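Local coordinates for protein ceramide very long chain fatty acid hydroxylase SCS7 (Saccharomyces cerevisiae, PDB 4ZR1) that hydroxylates the very long chain fatty acids of ceramides at C-2 within the endoplasmic reticulum membrane, drawing electrons from cytochrome b5, at residues A[227-239]-A[244-256]. Residues are numbered along the deposited sequence; the frame is centred on the assembly and turned at random.
Sequences CYDECHFFLHHSK and MRKLKKYHLEHHY. With ZN (zinc ion), chain C; ZN (zinc ion), chain D; BOG (octyl beta-D-glucopyranoside), chain G; BOG (octyl beta-D-glucopyranoside), chain H.
K248 on helix 242-256 reaches across the end of helix 211-236 to S238. Its CB meets L235 CD2; CG, CD and CE then run past L235 O, and NZ donates to S238 O at 2.7 Å, from above the carbonyl plane. With CG anti to the backbone N (chi1 178°) and every later torsion extended, the chain is long enough to tie the loop after helix 211-236 to helix 242-256. Next to it L235 wedges between the helices, whose segments here cross at 85°: CD1 lies against H251 CB at 3.6 Å, while CD2 sits against the K248 backbone and L247. Further along, the thioether end of M244 and L247 CD2 close on C231 SG.

Past L235 CD1 the histidines converge. H232, H236, H251 and H255 all point NE2 at one zinc ion, with H255 NE2 2.0 Å from it, and H177 adds the fifth ligand. The rings of H232 and H251 stand nearly perpendicular (86°), whereas H236 turns an edge to the face of H255. L252 CD1 makes an off-centre CH-pi contact with the H236 ring. H254, on the same helix, binds the second zinc with H150, H155, H174 and H178: the histidine-rich dimetal centre of this membrane hydroxylase.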
ATOM      1  N   CYS A 227      11.087   5.009  -5.465  1.00 60.77           N
ATOM      2  CA  CYS A 227      10.352   6.217  -5.806  1.00 61.56           C
ATOM      3  C   CYS A 227       8.881   6.068  -5.441  1.00 62.10           C
ATOM      4  O   CYS A 227       8.283   6.989  -4.891  1.00 68.17           O
ATOM      5  CB  CYS A 227      10.510   6.542  -7.290  1.00 72.57           C
ATOM      6  SG  CYS A 227      12.194   7.020  -7.753  1.00 72.64           S
ATOM      7  N   TYR A 228       8.308   4.905  -5.740  1.00 58.92           N
ATOM      8  CA  TYR A 228       6.919   4.601  -5.391  1.00 62.23           C
ATOM      9  C   TYR A 228       6.574   4.764  -3.896  1.00 73.56           C
ATOM     10  O   TYR A 228       5.614   5.462  -3.549  1.00 79.22           O
ATOM     11  CB  TYR A 228       6.573   3.170  -5.826  1.00 66.59           C
ATOM     12  CG  TYR A 228       5.449   2.550  -5.011  1.00 69.35           C
ATOM     13  CD1 TYR A 228       4.117   2.855  -5.278  1.00 68.59           C
ATOM     14  CD2 TYR A 228       5.721   1.659  -3.975  1.00 63.32           C
ATOM     15  CE1 TYR A 228       3.089   2.299  -4.534  1.00 58.46           C
ATOM     16  CE2 TYR A 228       4.709   1.094  -3.234  1.00 57.82           C
ATOM     17  CZ  TYR A 228       3.390   1.423  -3.511  1.00 62.48           C
ATOM     18  OH  TYR A 228       2.370   0.862  -2.765  1.00 71.11           O
ATOM     19  N   ASP A 229       7.339   4.109  -3.021  1.00 62.99           N
ATOM     20  CA  ASP A 229       7.010   4.050  -1.596  1.00 62.63           C
ATOM     21  C   ASP A 229       7.224   5.405  -0.952  1.00 70.03           C
ATOM     22  O   ASP A 229       6.467   5.800  -0.071  1.00 73.19           O
ATOM     23  CB  ASP A 229       7.857   2.997  -0.874  1.00 64.26           C
ATOM     24  CG  ASP A 229       7.021   2.035  -0.007  1.00 78.16           C
ATOM     25  OD1 ASP A 229       5.795   2.241   0.179  1.00 85.31           O
ATOM     26  OD2 ASP A 229       7.617   1.050   0.494  1.00 70.96           O
ATOM     27  N   GLU A 230       8.274   6.107  -1.383  1.00 70.55           N
ATOM     28  CA  GLU A 230       8.522   7.470  -0.930  1.00 65.25           C
ATOM     29  C   GLU A 230       7.408   8.377  -1.415  1.00 68.23           C
ATOM     30  O   GLU A 230       6.828   9.127  -0.638  1.00 72.20           O
ATOM     31  CB  GLU A 230       9.870   7.972  -1.421  1.00 58.82           C
ATOM     32  CG  GLU A 230      11.027   7.198  -0.829  1.00 72.69           C
ATOM     33  CD  GLU A 230      10.979   7.162   0.688  1.00 71.87           C
ATOM     34  OE1 GLU A 230      11.228   8.199   1.325  1.00 74.55           O
ATOM     35  OE2 GLU A 230      10.672   6.098   1.245  1.00 79.09           O
ATOM     36  N   CYS A 231       7.097   8.290  -2.704  1.00 64.31           N
ATOM     37  CA  CYS A 231       5.956   9.011  -3.232  1.00 67.88           C
ATOM     38  C   CYS A 231       4.717   8.678  -2.400  1.00 79.33           C
ATOM     39  O   CYS A 231       4.061   9.574  -1.859  1.00 76.79           O
ATOM     40  CB  CYS A 231       5.720   8.675  -4.702  1.00 60.43           C
ATOM     41  SG  CYS A 231       4.365   9.621  -5.447  1.00 74.87           S
ATOM     42  N   HIS A 232       4.428   7.383  -2.280  1.00 79.78           N
ATOM     43  CA  HIS A 232       3.272   6.911  -1.523  1.00 72.01           C
ATOM     44  C   HIS A 232       3.209   7.528  -0.134  1.00 66.30           C
ATOM     45  O   HIS A 232       2.164   8.019   0.279  1.00 70.19           O
ATOM     46  CB  HIS A 232       3.292   5.396  -1.402  1.00 76.86           C
ATOM     47  CG  HIS A 232       2.067   4.839  -0.762  1.00 66.79           C
ATOM     48  ND1 HIS A 232       2.011   3.572  -0.233  1.00 78.79           N
ATOM     49  CD2 HIS A 232       0.842   5.386  -0.570  1.00 73.83           C
ATOM     50  CE1 HIS A 232       0.805   3.359   0.265  1.00 78.80           C
ATOM     51  NE2 HIS A 232       0.078   4.445   0.077  1.00 72.16           N
ATOM     52  N   PHE A 233       4.335   7.521   0.573  1.00 62.92           N
ATOM     53  CA  PHE A 233       4.408   8.156   1.880  1.00 60.51           C
ATOM     54  C   PHE A 233       3.988   9.625   1.838  1.00 66.52           C
ATOM     55  O   PHE A 233       3.120  10.053   2.602  1.00 76.73           O
ATOM     56  CB  PHE A 233       5.818   8.053   2.469  1.00 58.45           C
ATOM     57  CG  PHE A 233       5.897   8.501   3.900  1.00 69.26           C
ATOM     58  CD1 PHE A 233       5.574   7.624   4.934  1.00 63.20           C
ATOM     59  CD2 PHE A 233       6.253   9.808   4.220  1.00 76.65           C
ATOM     60  CE1 PHE A 233       5.628   8.037   6.258  1.00 60.34           C
ATOM     61  CE2 PHE A 233       6.312  10.232   5.556  1.00 73.95           C
ATOM     62  CZ  PHE A 233       5.997   9.349   6.569  1.00 67.08           C
ATOM     63  N   PHE A 234       4.589  10.399   0.943  1.00 67.42           N
ATOM     64  CA  PHE A 234       4.441  11.845   1.026  1.00 74.12           C
ATOM     65  C   PHE A 234       3.108  12.296   0.451  1.00 76.69           C
ATOM     66  O   PHE A 234       2.664  13.418   0.692  1.00 83.42           O
ATOM     67  CB  PHE A 234       5.630  12.542   0.355  1.00 77.74           C
ATOM     68  CG  PHE A 234       6.916  12.379   1.128  1.00 85.20           C
ATOM     69  CD1 PHE A 234       7.036  12.907   2.410  1.00 93.66           C
ATOM     70  CD2 PHE A 234       7.983  11.676   0.597  1.00 81.27           C
ATOM     71  CE1 PHE A 234       8.202  12.742   3.143  1.00 90.12           C
ATOM     72  CE2 PHE A 234       9.153  11.507   1.324  1.00 81.91           C
ATOM     73  CZ  PHE A 234       9.263  12.041   2.595  1.00 88.74           C
ATOM     74  N   LEU A 235       2.442  11.396  -0.258  1.00 74.06           N
ATOM     75  CA  LEU A 235       1.063  11.629  -0.651  1.00 70.19           C
ATOM     76  C   LEU A 235       0.140  11.709   0.572  1.00 74.79           C
ATOM     77  O   LEU A 235      -0.824  12.467   0.576  1.00 80.39           O
ATOM     78  CB  LEU A 235       0.582  10.531  -1.593  1.00 67.13           C
ATOM     79  CG  LEU A 235       1.125  10.519  -3.016  1.00 69.14           C
ATOM     80  CD1 LEU A 235       0.345   9.489  -3.817  1.00 68.87           C
ATOM     81  CD2 LEU A 235       1.012  11.900  -3.653  1.00 66.43           C
ATOM     82  N   HIS A 236       0.434  10.923   1.605  1.00 72.18           N
ATOM     83  CA  HIS A 236      -0.383  10.921   2.820  1.00 69.51           C
ATOM     84  C   HIS A 236       0.050  11.983   3.825  1.00 75.85           C
ATOM     85  O   HIS A 236      -0.786  12.646   4.443  1.00 76.90           O
ATOM     86  CB  HIS A 236      -0.331   9.552   3.512  1.00 65.86           C
ATOM     87  CG  HIS A 236      -1.147   8.503   2.833  1.00 62.82           C
ATOM     88  ND1 HIS A 236      -2.504   8.380   3.026  1.00 70.90           N
ATOM     89  CD2 HIS A 236      -0.797   7.526   1.963  1.00 63.66           C
ATOM     90  CE1 HIS A 236      -2.958   7.377   2.297  1.00 70.79           C
ATOM     91  NE2 HIS A 236      -1.943   6.840   1.645  1.00 61.52           N
ATOM     92  N   HIS A 237       1.360  12.132   3.989  1.00 75.41           N
ATOM     93  CA  HIS A 237       1.896  12.889   5.107  1.00 82.67           C
ATOM     94  C   HIS A 237       2.613  14.188   4.731  1.00 90.89           C
ATOM     95  O   HIS A 237       3.609  14.560   5.357  1.00 88.71           O
ATOM     96  CB  HIS A 237       2.834  11.984   5.907  1.00 70.09           C
ATOM     97  CG  HIS A 237       2.128  10.854   6.587  1.00 71.05           C
ATOM     98  ND1 HIS A 237       2.293   9.537   6.218  1.00 77.39           N
ATOM     99  CD2 HIS A 237       1.226  10.851   7.599  1.00 83.99           C
ATOM    100  CE1 HIS A 237       1.541   8.769   6.986  1.00 91.75           C
ATOM    101  NE2 HIS A 237       0.884   9.542   7.832  1.00 91.78           N
ATOM    102  N   SER A 238       2.096  14.902   3.738  1.00 95.89           N
ATOM    103  CA  SER A 238       2.795  16.090   3.270  1.00 99.63           C
ATOM    104  C   SER A 238       1.977  17.006   2.368  1.00101.29           C
ATOM    105  O   SER A 238       1.239  16.538   1.502  1.00104.95           O
ATOM    106  CB  SER A 238       4.062  15.678   2.523  1.00 98.31           C
ATOM    107  OG  SER A 238       4.604  16.783   1.830  1.00100.78           O
ATOM    108  N   LYS A 239       2.120  18.313   2.576  1.00106.38           N
ATOM    109  CA  LYS A 239       1.651  19.286   1.596  1.00114.88           C
ATOM    110  C   LYS A 239       2.696  19.344   0.481  1.00114.52           C
ATOM    111  O   LYS A 239       3.814  19.817   0.665  1.00126.68           O
ATOM    112  CB  LYS A 239       1.404  20.665   2.234  1.00119.23           C
ATOM    113  CG  LYS A 239       2.608  21.327   2.899  1.00122.34           C
ATOM    114  CD  LYS A 239       2.358  22.810   3.129  1.00128.03           C
ATOM    115  CE  LYS A 239       3.290  23.660   2.273  1.00130.46           C
ATOM    116  NZ  LYS A 239       2.915  25.103   2.274  1.00130.39           N
ATOM    117  N   MET A 244       2.384  17.893  -7.885  1.00 96.59           N
ATOM    118  CA  MET A 244       2.013  16.591  -7.321  1.00 98.28           C
ATOM    119  C   MET A 244       0.710  16.652  -6.540  1.00 98.94           C
ATOM    120  O   MET A 244       0.147  15.624  -6.175  1.00 99.48           O
ATOM    121  CB  MET A 244       3.121  16.050  -6.410  1.00 84.91           C
ATOM    122  CG  MET A 244       4.226  15.320  -7.152  1.00 76.73           C
ATOM    123  SD  MET A 244       5.589  14.864  -6.073  1.00135.79           S
ATOM    124  CE  MET A 244       4.820  13.639  -5.027  1.00 97.81           C
ATOM    125  N   ARG A 245       0.238  17.868  -6.301  1.00 99.51           N
ATOM    126  CA  ARG A 245      -0.899  18.115  -5.422  1.00 90.92           C
ATOM    127  C   ARG A 245      -2.176  17.404  -5.887  1.00 97.86           C
ATOM    128  O   ARG A 245      -3.006  17.009  -5.074  1.00115.78           O
ATOM    129  CB  ARG A 245      -1.126  19.625  -5.320  1.00 86.88           C
ATOM    130  CG  ARG A 245      -1.814  20.082  -4.062  1.00101.54           C
ATOM    131  CD  ARG A 245      -1.528  21.555  -3.776  1.00104.81           C
ATOM    132  NE  ARG A 245      -0.119  21.816  -3.487  1.00104.15           N
ATOM    133  CZ  ARG A 245       0.355  23.008  -3.128  1.00117.65           C
ATOM    134  NH1 ARG A 245       1.647  23.173  -2.875  1.00119.98           N
ATOM    135  NH2 ARG A 245      -0.468  24.042  -3.015  1.00125.35           N
ATOM    136  N   LYS A 246      -2.316  17.225  -7.194  1.00 93.22           N
ATOM    137  CA  LYS A 246      -3.484  16.565  -7.769  1.00 92.27           C
ATOM    138  C   LYS A 246      -3.328  15.053  -7.811  1.00 90.91           C
ATOM    139  O   LYS A 246      -4.312  14.322  -7.926  1.00 93.95           O
ATOM    140  CB  LYS A 246      -3.762  17.104  -9.174  1.00 98.33           C
ATOM    141  CG  LYS A 246      -4.771  18.236  -9.176  1.00114.63           C
ATOM    142  CD  LYS A 246      -4.537  19.249 -10.289  1.00118.46           C
ATOM    143  CE  LYS A 246      -4.644  20.667  -9.725  1.00124.33           C
ATOM    144  NZ  LYS A 246      -4.337  21.705 -10.747  1.00132.38           N
ATOM    145  N   LEU A 247      -2.089  14.584  -7.726  1.00 83.78           N
ATOM    146  CA  LEU A 247      -1.838  13.158  -7.597  1.00 77.52           C
ATOM    147  C   LEU A 247      -2.214  12.749  -6.167  1.00 87.04           C
ATOM    148  O   LEU A 247      -2.702  11.642  -5.918  1.00 86.82           O
ATOM    149  CB  LEU A 247      -0.377  12.837  -7.909  1.00 73.99           C
ATOM    150  CG  LEU A 247       0.068  11.372  -7.907  1.00 74.42           C
ATOM    151  CD1 LEU A 247      -0.582  10.578  -9.034  1.00 69.74           C
ATOM    152  CD2 LEU A 247       1.580  11.296  -8.003  1.00 75.09           C
ATOM    153  N   LYS A 248      -2.005  13.676  -5.236  1.00 82.28           N
ATOM    154  CA  LYS A 248      -2.404  13.490  -3.852  1.00 78.13           C
ATOM    155  C   LYS A 248      -3.911  13.330  -3.722  1.00 82.43           C
ATOM    156  O   LYS A 248      -4.389  12.473  -2.981  1.00 87.46           O
ATOM    157  CB  LYS A 248      -1.929  14.666  -2.989  1.00 72.09           C
ATOM    158  CG  LYS A 248      -2.365  14.544  -1.546  1.00 69.57           C
ATOM    159  CD  LYS A 248      -1.704  15.568  -0.637  1.00 75.69           C
ATOM    160  CE  LYS A 248      -2.101  15.290   0.806  1.00 83.38           C
ATOM    161  NZ  LYS A 248      -1.380  16.142   1.772  1.00 94.72           N
ATOM    162  N   LYS A 249      -4.661  14.162  -4.434  1.00 91.43           N
ATOM    163  CA  LYS A 249      -6.111  14.071  -4.393  1.00 89.02           C
ATOM    164  C   LYS A 249      -6.552  12.728  -4.953  1.00 87.48           C
ATOM    165  O   LYS A 249      -7.464  12.092  -4.427  1.00 86.76           O
ATOM    166  CB  LYS A 249      -6.766  15.220  -5.168  1.00 84.13           C
ATOM    167  CG  LYS A 249      -8.244  14.967  -5.484  1.00 93.02           C
ATOM    168  CD  LYS A 249      -8.973  16.207  -5.989  1.00 98.24           C
ATOM    169  CE  LYS A 249     -10.198  15.828  -6.817  1.00106.88           C
ATOM    170  NZ  LYS A 249      -9.891  14.734  -7.786  1.00115.87           N
ATOM    171  N   TYR A 250      -5.877  12.294  -6.008  1.00 85.63           N
ATOM    172  CA  TYR A 250      -6.221  11.060  -6.704  1.00 85.96           C
ATOM    173  C   TYR A 250      -6.032   9.837  -5.817  1.00 89.18           C
ATOM    174  O   TYR A 250      -6.916   8.985  -5.700  1.00 90.85           O
ATOM    175  CB  TYR A 250      -5.371  10.928  -7.967  1.00 79.04           C
ATOM    176  CG  TYR A 250      -5.724   9.746  -8.830  1.00 70.55           C
ATOM    177  CD1 TYR A 250      -6.785   9.807  -9.718  1.00 65.57           C
ATOM    178  CD2 TYR A 250      -4.980   8.574  -8.770  1.00 72.97           C
ATOM    179  CE1 TYR A 250      -7.102   8.735 -10.524  1.00 75.24           C
ATOM    180  CE2 TYR A 250      -5.292   7.489  -9.565  1.00 74.98           C
ATOM    181  CZ  TYR A 250      -6.356   7.572 -10.441  1.00 78.91           C
ATOM    182  OH  TYR A 250      -6.668   6.492 -11.238  1.00 78.39           O
ATOM    183  N   HIS A 251      -4.872   9.751  -5.184  1.00 88.04           N
ATOM    184  CA  HIS A 251      -4.582   8.598  -4.354  1.00 78.06           C
ATOM    185  C   HIS A 251      -5.436   8.578  -3.088  1.00 86.16           C
ATOM    186  O   HIS A 251      -5.908   7.524  -2.660  1.00 89.38           O
ATOM    187  CB  HIS A 251      -3.109   8.561  -3.974  1.00 67.32           C
ATOM    188  CG  HIS A 251      -2.783   7.457  -3.023  1.00 70.15           C
ATOM    189  ND1 HIS A 251      -2.861   6.130  -3.375  1.00 66.83           N
ATOM    190  CD2 HIS A 251      -2.434   7.480  -1.717  1.00 72.27           C
ATOM    191  CE1 HIS A 251      -2.550   5.381  -2.335  1.00 72.30           C
ATOM    192  NE2 HIS A 251      -2.284   6.176  -1.317  1.00 81.00           N
ATOM    193  N   LEU A 252      -5.623   9.745  -2.486  1.00 83.45           N
ATOM    194  CA  LEU A 252      -6.438   9.854  -1.287  1.00 75.69           C
ATOM    195  C   LEU A 252      -7.878   9.436  -1.559  1.00 86.23           C
ATOM    196  O   LEU A 252      -8.560   8.931  -0.666  1.00 89.32           O
ATOM    197  CB  LEU A 252      -6.390  11.279  -0.742  1.00 76.90           C
ATOM    198  CG  LEU A 252      -5.509  11.515   0.488  1.00 73.69           C
ATOM    199  CD1 LEU A 252      -4.215  10.752   0.415  1.00 68.89           C
ATOM    200  CD2 LEU A 252      -5.218  12.988   0.635  1.00 67.14           C
ATOM    201  N   GLU A 253      -8.346   9.637  -2.789  1.00 87.43           N
ATOM    202  CA  GLU A 253      -9.697   9.204  -3.130  1.00 90.88           C
ATOM    203  C   GLU A 253      -9.758   7.683  -3.237  1.00 91.80           C
ATOM    204  O   GLU A 253     -10.816   7.082  -3.050  1.00 92.47           O
ATOM    205  CB  GLU A 253     -10.176   9.850  -4.428  1.00 89.75           C
ATOM    206  CG  GLU A 253     -10.577  11.301  -4.278  1.00 96.91           C
ATOM    207  CD  GLU A 253     -11.132  11.876  -5.561  1.00110.04           C
ATOM    208  OE1 GLU A 253     -11.289  11.114  -6.543  1.00108.83           O
ATOM    209  OE2 GLU A 253     -11.408  13.094  -5.585  1.00120.25           O
ATOM    210  N   HIS A 254      -8.622   7.063  -3.538  1.00 83.25           N
ATOM    211  CA  HIS A 254      -8.546   5.610  -3.524  1.00 73.29           C
ATOM    212  C   HIS A 254      -8.797   5.092  -2.105  1.00 80.68           C
ATOM    213  O   HIS A 254      -9.315   3.998  -1.898  1.00 75.06           O
ATOM    214  CB  HIS A 254      -7.186   5.134  -4.031  1.00 67.78           C
ATOM    215  CG  HIS A 254      -6.909   3.697  -3.736  1.00 75.92           C
ATOM    216  ND1 HIS A 254      -7.342   2.673  -4.552  1.00 83.01           N
ATOM    217  CD2 HIS A 254      -6.264   3.109  -2.701  1.00 79.98           C
ATOM    218  CE1 HIS A 254      -6.968   1.516  -4.036  1.00 86.55           C
ATOM    219  NE2 HIS A 254      -6.312   1.753  -2.913  1.00 85.89           N
ATOM    220  N   HIS A 255      -8.417   5.907  -1.133  1.00 85.52           N
ATOM    221  CA  HIS A 255      -8.601   5.596   0.270  1.00 68.14           C
ATOM    222  C   HIS A 255     -10.005   5.963   0.773  1.00 77.47           C
ATOM    223  O   HIS A 255     -10.698   5.136   1.356  1.00 79.15           O
ATOM    224  CB  HIS A 255      -7.541   6.326   1.099  1.00 67.01           C
ATOM    225  CG  HIS A 255      -6.198   5.663   1.083  1.00 72.48           C
ATOM    226  ND1 HIS A 255      -5.924   4.518   1.797  1.00 74.60           N
ATOM    227  CD2 HIS A 255      -5.052   5.988   0.439  1.00 77.98           C
ATOM    228  CE1 HIS A 255      -4.669   4.160   1.590  1.00 69.47           C
ATOM    229  NE2 HIS A 255      -4.118   5.035   0.770  1.00 69.91           N
ATOM    230  N   TYR A 256     -10.424   7.203   0.543  1.00 89.99           N
ATOM    231  CA  TYR A 256     -11.623   7.722   1.188  1.00 87.90           C
ATOM    232  C   TYR A 256     -12.829   7.891   0.265  1.00 99.10           C
ATOM    233  O   TYR A 256     -13.746   8.643   0.584  1.00110.71           O
ATOM    234  CB  TYR A 256     -11.314   9.069   1.839  1.00 86.67           C
ATOM    235  CG  TYR A 256     -10.116   9.057   2.753  1.00 90.15           C
ATOM    236  CD1 TYR A 256     -10.232   8.669   4.086  1.00 93.73           C
ATOM    237  CD2 TYR A 256      -8.869   9.442   2.288  1.00 84.61           C
ATOM    238  CE1 TYR A 256      -9.128   8.664   4.925  1.00 93.72           C
ATOM    239  CE2 TYR A 256      -7.770   9.440   3.111  1.00 89.36           C
ATOM    240  CZ  TYR A 256      -7.899   9.051   4.426  1.00 92.67           C
ATOM    241  OH  TYR A 256      -6.790   9.059   5.231  1.00 93.42           O
TER
HETATM  242 ZN    ZN C 401      -2.086   5.047   0.581  1.00 81.14          ZN
HETATM  243 ZN    ZN D 402      -5.109   0.255  -1.947  1.00 84.51          ZN
HETATM  244  C1  BOG G 405       8.360  17.860   1.153  1.00148.48           C
HETATM  245  O1  BOG G 405       8.138  16.576   0.620  1.00136.50           O
HETATM  246  C2  BOG G 405       7.198  18.220   2.049  1.00154.34           C
HETATM  247  O2  BOG G 405       6.030  18.273   1.268  1.00156.60           O
HETATM  248  C3  BOG G 405       7.414  19.570   2.690  1.00158.43           C
HETATM  249  O3  BOG G 405       6.437  19.768   3.686  1.00158.19           O
HETATM  250  C4  BOG G 405       8.798  19.645   3.295  1.00160.25           C
HETATM  251  O4  BOG G 405       9.071  20.979   3.656  1.00161.57           O
HETATM  252  C5  BOG G 405       9.809  19.196   2.266  1.00156.81           C
HETATM  253  O5  BOG G 405       9.545  17.860   1.913  1.00152.94           O
HETATM  254  C6  BOG G 405      11.212  19.321   2.819  1.00155.46           C
HETATM  255  O6  BOG G 405      11.203  19.092   4.211  1.00154.59           O
HETATM  256  C1' BOG G 405       7.948  16.522  -0.776  1.00125.23           C
HETATM  257  C2' BOG G 405       8.359  15.149  -1.263  1.00120.36           C
HETATM  258  C3' BOG G 405       8.023  14.978  -2.728  1.00116.95           C
HETATM  259  C4' BOG G 405       8.984  13.991  -3.355  1.00114.96           C
HETATM  260  C5' BOG G 405       8.702  12.594  -2.850  1.00109.10           C
HETATM  261  C6' BOG G 405       8.649  11.652  -4.034  1.00106.76           C
HETATM  262  C7' BOG G 405      10.038  11.158  -4.381  1.00 96.29           C
HETATM  263  C8' BOG G 405       9.919  10.124  -5.476  1.00 88.34           C
HETATM  264  C1  BOG H 406      11.464  15.594   5.674  1.00133.43           C
HETATM  265  O1  BOG H 406      11.948  16.070   4.440  1.00126.81           O
HETATM  266  C2  BOG H 406      11.945  16.462   6.819  1.00141.45           C
HETATM  267  O2  BOG H 406      13.356  16.491   6.844  1.00145.39           O
HETATM  268  C3  BOG H 406      11.443  15.889   8.128  1.00143.81           C
HETATM  269  O3  BOG H 406      11.705  16.787   9.182  1.00146.33           O
HETATM  270  C4  BOG H 406       9.954  15.627   8.046  1.00140.47           C
HETATM  271  O4  BOG H 406       9.550  14.910   9.192  1.00141.30           O
HETATM  272  C5  BOG H 406       9.630  14.850   6.784  1.00129.98           C
HETATM  273  O5  BOG H 406      10.058  15.576   5.657  1.00128.61           O
HETATM  274  C6  BOG H 406       8.137  14.615   6.679  1.00120.07           C
HETATM  275  O6  BOG H 406       7.827  13.317   7.129  1.00115.24           O
HETATM  276  C1' BOG H 406      11.428  15.386   3.321  1.00113.82           C
HETATM  277  C2' BOG H 406      12.549  14.799   2.490  1.00105.03           C
HETATM  278  C3' BOG H 406      11.966  14.168   1.240  1.00 96.24           C
HETATM  279  C4' BOG H 406      12.958  13.206   0.617  1.00 87.34           C
HETATM  280  C5' BOG H 406      12.192  12.078  -0.043  1.00 86.45           C
HETATM  281  C6' BOG H 406      12.889  11.605  -1.301  1.00 88.44           C
HETATM  282  C7' BOG H 406      13.829  10.460  -0.982  1.00 95.44           C
HETATM  283  C8' BOG H 406      14.236   9.778  -2.273  1.00 99.45           C